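PDB 2BJF: bile salt hydrolase/transferase from Clostridium perfringens, which hydrolyses the amide bond of glycine- and taurine-conjugated bile salts, releasing free bile acids and the amino acid, and also acts as a bile acid amine N-acyltransferase. Local coordinates for residues 85-90 / 139-144; 289-294 / 317-322. All coordinates share one frame; numbering follows the deposited sequence.

Contact 1: residues 85-90 / 139-144; sequences VYVSYS and NTTLHW. With DXC ((3alpha,5beta,12alpha)-3,12-dihydroxycholan-24-oic acid), chain B.
The Y89 ring points its phenol edge at the 139-144 backbone, with L142 N and T141 CA lying there near the ring plane, while the indole of W144 carries CB of L142 over one face, 3.7 Å above its plane and displaced to the ring's margin. L142 N donates to Y89 OH at 2.7 Å, with an N-H...O angle of 151°. CG of Y89 stands anti to the carbonyl carbon (chi1 -51°), a setting that sends the ring across to the start of strand 142-147. Y89 CE1 only brushes W144 CH2, at 4.4 Å.

Beside this bond, V87 CG1 packs on T141 CG2 at 3.7 Å, the two side chains set roughly perpendicular. The other branch of T141, OG1, is hydrogen-bonded to OD1 of N82, a taurine-binding residue. On the steroid side, L142 CD1 touches C16 of deoxycholate at 3.7 Å and T140 OG1 lies 3.6 Å from its C11. A tyrosine hydroxyl from the 85-90 loop thus satisfies a backbone N-H of the bile-acid pocket wall, and the loop lies behind T140 and L142, which line the product site.

Contact 2: residues 289-294 / 317-322; sequences YYYNTY and YKYNKT
T293 OG1 is held from two directions: it donates to the carbonyl oxygen of N320 and accepts from the backbone N of N296, in the turn that follows its own strand. The bond from T293 OG1 to N320 O is 2.8 Å long and lies in the carbonyl plane, on a lone pair, with a C=O...O angle of 144°. With OG1 placed between the backbone N and the carbonyl carbon (chi1 64°), the hydroxyl faces N320, and the methyl is turned to the ring of Y319. CG2 of T293 sits over one face of that ring, 3.4 Å from Y319 CZ, a CH-pi type contact in which the two side chains approach head-on.

Two residues earlier on the strand, Y291 reaches the same loop with its phenol. N320 N donates to Y291 OH at 2.9 Å, the N-H...O angle being 150° and the nitrogen lying in the plane of the tyrosine ring at its edge. N320 CB packs against the same phenol oxygen, 3.4 Å from Y291 OH. The Y291 and Y319 side chains lie aslant each other, with CE1 of Y291 4.2 Å from CD1 of Y319, and both rest on M57 of strand 54-61.

The amide of N320 turns back on its own segment: OD1 accepts from T322 N at 3.2 Å, closing an Asx turn. N320 also packs against N326 of the second subunit. The backbone N-H and C=O of N320 are therefore both bonded to side-chain hydroxyls of strand 288-293, so side chains, in place of a backbone ladder, fasten the chain leaving strand 315-318 to the other antiparallel sheet of this Ntn-hydrolase fold, the one holding strand 3-8 just after the nucleophile C2.

How the contacts relate
In both contacts a tyrosine hydroxyl accepts a backbone N-H, but their settings differ. Contact 1, with no touching residue exposed, lies beside the bile-acid pocket and brings a loop to the start of a strand through one crossing hydrogen bond and valine-threonine packing. Contact 2 opens to the surface at K318 and K321; of its two crossing hydrogen bonds one is accepted by a tyrosine and one donated by a threonine. Strand 315-318 belongs to the same nine-stranded sheet as strand 142-147 of contact 1, though the two centres lie about 27 Å apart. Both reach the second subunit, contact 1 through V85 and Y86 at the far end of its loop segment, contact 2 through five residues including N320.

Contact 1: residues 85-90 / 139-144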
# COMPACT_ATOMS: atom_id res chain seq x y z
N VAL A 85 -20.90 -0.58 12.10
CA VAL A 85 -21.19 -1.81 11.38
C VAL A 85 -20.95 -3.01 12.30
O VAL A 85 -20.00 -3.01 13.10
CB VAL A 85 -20.35 -1.94 10.08
CG1 VAL A 85 -20.97 -2.97 9.15
CG2 VAL A 85 -20.24 -0.59 9.36
N TYR A 86 -21.82 -4.00 12.17
CA TYR A 86 -21.77 -5.28 12.91
C TYR A 86 -22.37 -5.21 14.33
O TYR A 86 -22.49 -6.23 15.00
CB TYR A 86 -20.35 -5.88 12.92
CG TYR A 86 -19.74 -5.99 11.53
CD1 TYR A 86 -20.20 -6.93 10.61
CD2 TYR A 86 -18.70 -5.14 11.14
CE1 TYR A 86 -19.65 -7.02 9.34
CE2 TYR A 86 -18.14 -5.22 9.88
CZ TYR A 86 -18.62 -6.16 8.98
OH TYR A 86 -18.06 -6.24 7.72
N VAL A 87 -22.76 -4.01 14.75
CA VAL A 87 -23.42 -3.82 16.05
C VAL A 87 -24.89 -4.24 15.98
O VAL A 87 -25.54 -4.11 14.94
CB VAL A 87 -23.29 -2.35 16.54
CG1 VAL A 87 -24.19 -1.41 15.74
CG2 VAL A 87 -23.58 -2.25 18.04
N SER A 88 -25.40 -4.76 17.09
CA SER A 88 -26.82 -5.11 17.21
C SER A 88 -27.29 -5.05 18.66
O SER A 88 -26.84 -5.84 19.50
CB SER A 88 -27.09 -6.50 16.62
OG SER A 88 -28.44 -6.88 16.80
N TYR A 89 -28.18 -4.11 18.95
CA TYR A 89 -28.80 -4.00 20.26
C TYR A 89 -30.20 -4.60 20.22
O TYR A 89 -30.86 -4.57 19.18
CB TYR A 89 -28.91 -2.54 20.70
CG TYR A 89 -27.64 -1.72 20.63
CD1 TYR A 89 -26.49 -2.08 21.34
CD2 TYR A 89 -27.59 -0.54 19.87
CE1 TYR A 89 -25.33 -1.32 21.28
CE2 TYR A 89 -26.44 0.23 19.81
CZ TYR A 89 -25.32 -0.16 20.52
OH TYR A 89 -24.18 0.61 20.45
N SER A 90 -30.66 -5.13 21.35
CA SER A 90 -32.04 -5.58 21.47
C SER A 90 -32.97 -4.37 21.56
O SER A 90 -32.58 -3.31 22.08
CB SER A 90 -32.22 -6.49 22.69
OG SER A 90 -32.08 -5.78 23.91
N ASN A 139 -29.78 5.61 19.86
CA ASN A 139 -28.49 5.62 20.54
C ASN A 139 -27.35 5.51 19.53
O ASN A 139 -27.50 4.88 18.48
CB ASN A 139 -28.40 4.46 21.53
CG ASN A 139 -29.18 4.72 22.80
OD1 ASN A 139 -28.86 5.63 23.57
ND2 ASN A 139 -30.20 3.91 23.05
N THR A 140 -26.22 6.14 19.86
CA THR A 140 -25.01 6.02 19.06
C THR A 140 -24.57 4.56 19.03
O THR A 140 -24.64 3.85 20.04
CB THR A 140 -23.88 6.91 19.63
OG1 THR A 140 -24.37 8.25 19.83
CG2 THR A 140 -22.68 6.97 18.68
N THR A 141 -24.13 4.11 17.85
CA THR A 141 -23.59 2.76 17.69
C THR A 141 -22.21 2.70 18.34
O THR A 141 -21.30 3.44 17.94
CB THR A 141 -23.50 2.37 16.21
OG1 THR A 141 -22.78 3.39 15.49
CG2 THR A 141 -24.89 2.22 15.60
N LEU A 142 -22.06 1.84 19.34
CA LEU A 142 -20.87 1.84 20.18
C LEU A 142 -20.31 0.46 20.50
O LEU A 142 -21.04 -0.53 20.56
CB LEU A 142 -21.16 2.55 21.51
CG LEU A 142 -21.54 4.03 21.53
CD1 LEU A 142 -22.22 4.36 22.84
CD2 LEU A 142 -20.33 4.93 21.29
N HIS A 143 -18.99 0.42 20.69
CA HIS A 143 -18.33 -0.65 21.41
C HIS A 143 -17.38 -0.04 22.45
O HIS A 143 -17.05 1.15 22.36
CB HIS A 143 -17.64 -1.66 20.47
CG HIS A 143 -16.49 -1.10 19.68
ND1 HIS A 143 -15.57 -1.91 19.05
CD2 HIS A 143 -16.10 0.17 19.42
CE1 HIS A 143 -14.67 -1.17 18.44
NE2 HIS A 143 -14.97 0.10 18.64
N TRP A 144 -16.97 -0.83 23.43
CA TRP A 144 -16.26 -0.29 24.58
C TRP A 144 -14.93 -0.98 24.86
O TRP A 144 -14.81 -2.19 24.68
CB TRP A 144 -17.14 -0.36 25.84
CG TRP A 144 -18.40 0.45 25.75
CD1 TRP A 144 -18.60 1.72 26.21
CD2 TRP A 144 -19.64 0.05 25.16
NE1 TRP A 144 -19.88 2.13 25.95
CE2 TRP A 144 -20.55 1.12 25.31
CE3 TRP A 144 -20.08 -1.13 24.53
CZ2 TRP A 144 -21.87 1.06 24.84
CZ3 TRP A 144 -21.39 -1.18 24.06
CH2 TRP A 144 -22.27 -0.09 24.22
C1 DXC B . -28.14 11.35 20.38
C2 DXC B . -27.93 10.21 21.36
C3 DXC B . -27.72 10.67 22.81
C4 DXC B . -26.64 11.76 22.97
C5 DXC B . -26.89 12.88 21.95
C6 DXC B . -27.03 12.39 20.51
C7 DXC B . -27.47 9.45 23.71
C8 DXC B . -26.06 8.86 23.58
C9 DXC B . -24.94 9.90 23.64
C10 DXC B . -25.24 11.14 22.75
C11 DXC B . -23.62 9.31 23.14
C12 DXC B . -22.42 10.26 23.20
C13 DXC B . -22.72 11.53 22.38
C14 DXC B . -24.07 12.15 22.78
C15 DXC B . -23.14 7.98 23.70
C16 DXC B . -21.65 7.96 23.32
C17 DXC B . -21.35 9.31 22.66
C18 DXC B . -26.74 12.39 24.36
C19 DXC B . -19.85 9.69 22.75
O1 DXC B . -22.70 11.25 20.97
O2 DXC B . -28.15 10.84 19.04
C20 DXC B . -22.10 10.68 24.65
C21 DXC B . -18.98 8.71 21.95
C22 DXC B . -19.32 8.67 20.46
C23 DXC B . -18.17 8.18 19.61
O3 DXC B . -17.04 8.02 20.13
O4 DXC B . -18.39 7.96 18.40
C24 DXC B . -19.52 11.12 22.32

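Contact 2: residues 289-294 / 317-322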
# COMPACT_ATOMS: atom_id res chain seq x y z
N TYR A 289 -7.35 12.96 35.07
CA TYR A 289 -7.83 12.99 33.70
C TYR A 289 -7.07 14.08 32.95
O TYR A 289 -7.26 15.27 33.21
CB TYR A 289 -9.34 13.25 33.68
CG TYR A 289 -10.00 13.10 32.32
CD1 TYR A 289 -10.64 11.91 31.97
CD2 TYR A 289 -9.99 14.14 31.39
CE1 TYR A 289 -11.24 11.76 30.72
CE2 TYR A 289 -10.59 14.00 30.15
CZ TYR A 289 -11.22 12.81 29.82
OH TYR A 289 -11.81 12.68 28.59
N TYR A 290 -6.19 13.67 32.03
CA TYR A 290 -5.48 14.60 31.16
C TYR A 290 -6.15 14.65 29.80
O TYR A 290 -6.59 13.62 29.29
CB TYR A 290 -4.02 14.18 30.95
CG TYR A 290 -3.17 14.09 32.20
CD1 TYR A 290 -2.55 15.22 32.73
CD2 TYR A 290 -2.95 12.86 32.82
CE1 TYR A 290 -1.75 15.13 33.86
CE2 TYR A 290 -2.15 12.75 33.94
CZ TYR A 290 -1.55 13.89 34.46
OH TYR A 290 -0.76 13.79 35.58
N TYR A 291 -6.21 15.83 29.20
CA TYR A 291 -6.73 15.95 27.84
C TYR A 291 -6.27 17.23 27.15
O TYR A 291 -5.95 18.23 27.80
CB TYR A 291 -8.27 15.88 27.82
CG TYR A 291 -8.94 17.20 28.14
CD1 TYR A 291 -9.50 17.98 27.13
CD2 TYR A 291 -9.01 17.67 29.46
CE1 TYR A 291 -10.11 19.20 27.42
CE2 TYR A 291 -9.62 18.89 29.75
CZ TYR A 291 -10.17 19.64 28.73
OH TYR A 291 -10.77 20.84 29.02
N ASN A 292 -6.21 17.18 25.82
CA ASN A 292 -6.14 18.39 25.01
C ASN A 292 -7.20 18.34 23.92
O ASN A 292 -7.92 17.34 23.81
CB ASN A 292 -4.72 18.63 24.47
CG ASN A 292 -4.26 17.57 23.48
OD1 ASN A 292 -5.02 16.68 23.08
ND2 ASN A 292 -3.00 17.66 23.07
N THR A 293 -7.31 19.40 23.13
CA THR A 293 -8.35 19.48 22.11
C THR A 293 -7.77 19.89 20.75
O THR A 293 -6.61 20.29 20.66
CB THR A 293 -9.47 20.48 22.51
OG1 THR A 293 -8.93 21.80 22.60
CG2 THR A 293 -10.09 20.09 23.84
N TYR A 294 -8.59 19.78 19.71
CA TYR A 294 -8.18 20.20 18.37
C TYR A 294 -7.76 21.67 18.36
O TYR A 294 -6.77 22.04 17.72
CB TYR A 294 -9.31 19.96 17.35
CG TYR A 294 -8.81 19.98 15.92
CD1 TYR A 294 -8.42 18.80 15.29
CD2 TYR A 294 -8.70 21.17 15.21
CE1 TYR A 294 -7.94 18.80 13.98
CE2 TYR A 294 -8.23 21.19 13.90
CZ TYR A 294 -7.85 20.00 13.30
OH TYR A 294 -7.38 20.01 12.01
N TYR A 317 -16.37 20.61 34.70
CA TYR A 317 -15.30 21.52 34.31
C TYR A 317 -15.37 21.81 32.81
O TYR A 317 -15.64 20.90 32.01
CB TYR A 317 -13.93 20.95 34.70
CG TYR A 317 -13.62 21.07 36.18
CD1 TYR A 317 -13.11 22.26 36.70
CD2 TYR A 317 -13.84 20.01 37.05
CE1 TYR A 317 -12.82 22.39 38.06
CE2 TYR A 317 -13.56 20.13 38.41
CZ TYR A 317 -13.05 21.32 38.91
OH TYR A 317 -12.77 21.44 40.25
N LYS A 318 -15.14 23.06 32.45
CA LYS A 318 -15.32 23.54 31.07
C LYS A 318 -14.31 22.95 30.08
O LYS A 318 -13.10 22.97 30.32
CB LYS A 318 -15.28 25.07 31.02
CG LYS A 318 -15.76 25.67 29.71
CD LYS A 318 -15.63 27.18 29.69
CE LYS A 318 -15.95 27.75 28.31
NZ LYS A 318 -15.81 29.23 28.26
N TYR A 319 -14.84 22.45 28.97
CA TYR A 319 -14.06 21.92 27.85
C TYR A 319 -13.21 23.04 27.24
O TYR A 319 -13.74 24.04 26.76
CB TYR A 319 -15.04 21.35 26.82
CG TYR A 319 -14.43 20.66 25.61
CD1 TYR A 319 -13.89 19.38 25.71
CD2 TYR A 319 -14.46 21.28 24.36
CE1 TYR A 319 -13.36 18.74 24.58
CE2 TYR A 319 -13.93 20.65 23.24
CZ TYR A 319 -13.39 19.38 23.36
OH TYR A 319 -12.87 18.76 22.25
N ASN A 320 -11.89 22.86 27.27
CA ASN A 320 -10.95 23.90 26.87
C ASN A 320 -10.61 23.89 25.38
O ASN A 320 -9.82 23.06 24.93
CB ASN A 320 -9.67 23.82 27.72
CG ASN A 320 -8.78 25.05 27.58
OD1 ASN A 320 -8.66 25.63 26.50
ND2 ASN A 320 -8.14 25.43 28.67
N LYS A 321 -11.21 24.80 24.63
CA LYS A 321 -10.93 24.93 23.20
C LYS A 321 -10.38 26.31 22.83
O LYS A 321 -10.64 26.84 21.74
CB LYS A 321 -12.17 24.56 22.36
CG LYS A 321 -13.45 25.30 22.71
CD LYS A 321 -14.65 24.74 21.94
CE LYS A 321 -14.63 25.14 20.47
NZ LYS A 321 -15.70 24.45 19.69
N THR A 322 -9.61 26.89 23.74
CA THR A 322 -8.94 28.17 23.51
C THR A 322 -7.43 27.95 23.60
O THR A 322 -6.92 27.61 24.67
CB THR A 322 -9.40 29.24 24.52
OG1 THR A 322 -10.82 29.33 24.52
CG2 THR A 322 -8.81 30.60 24.18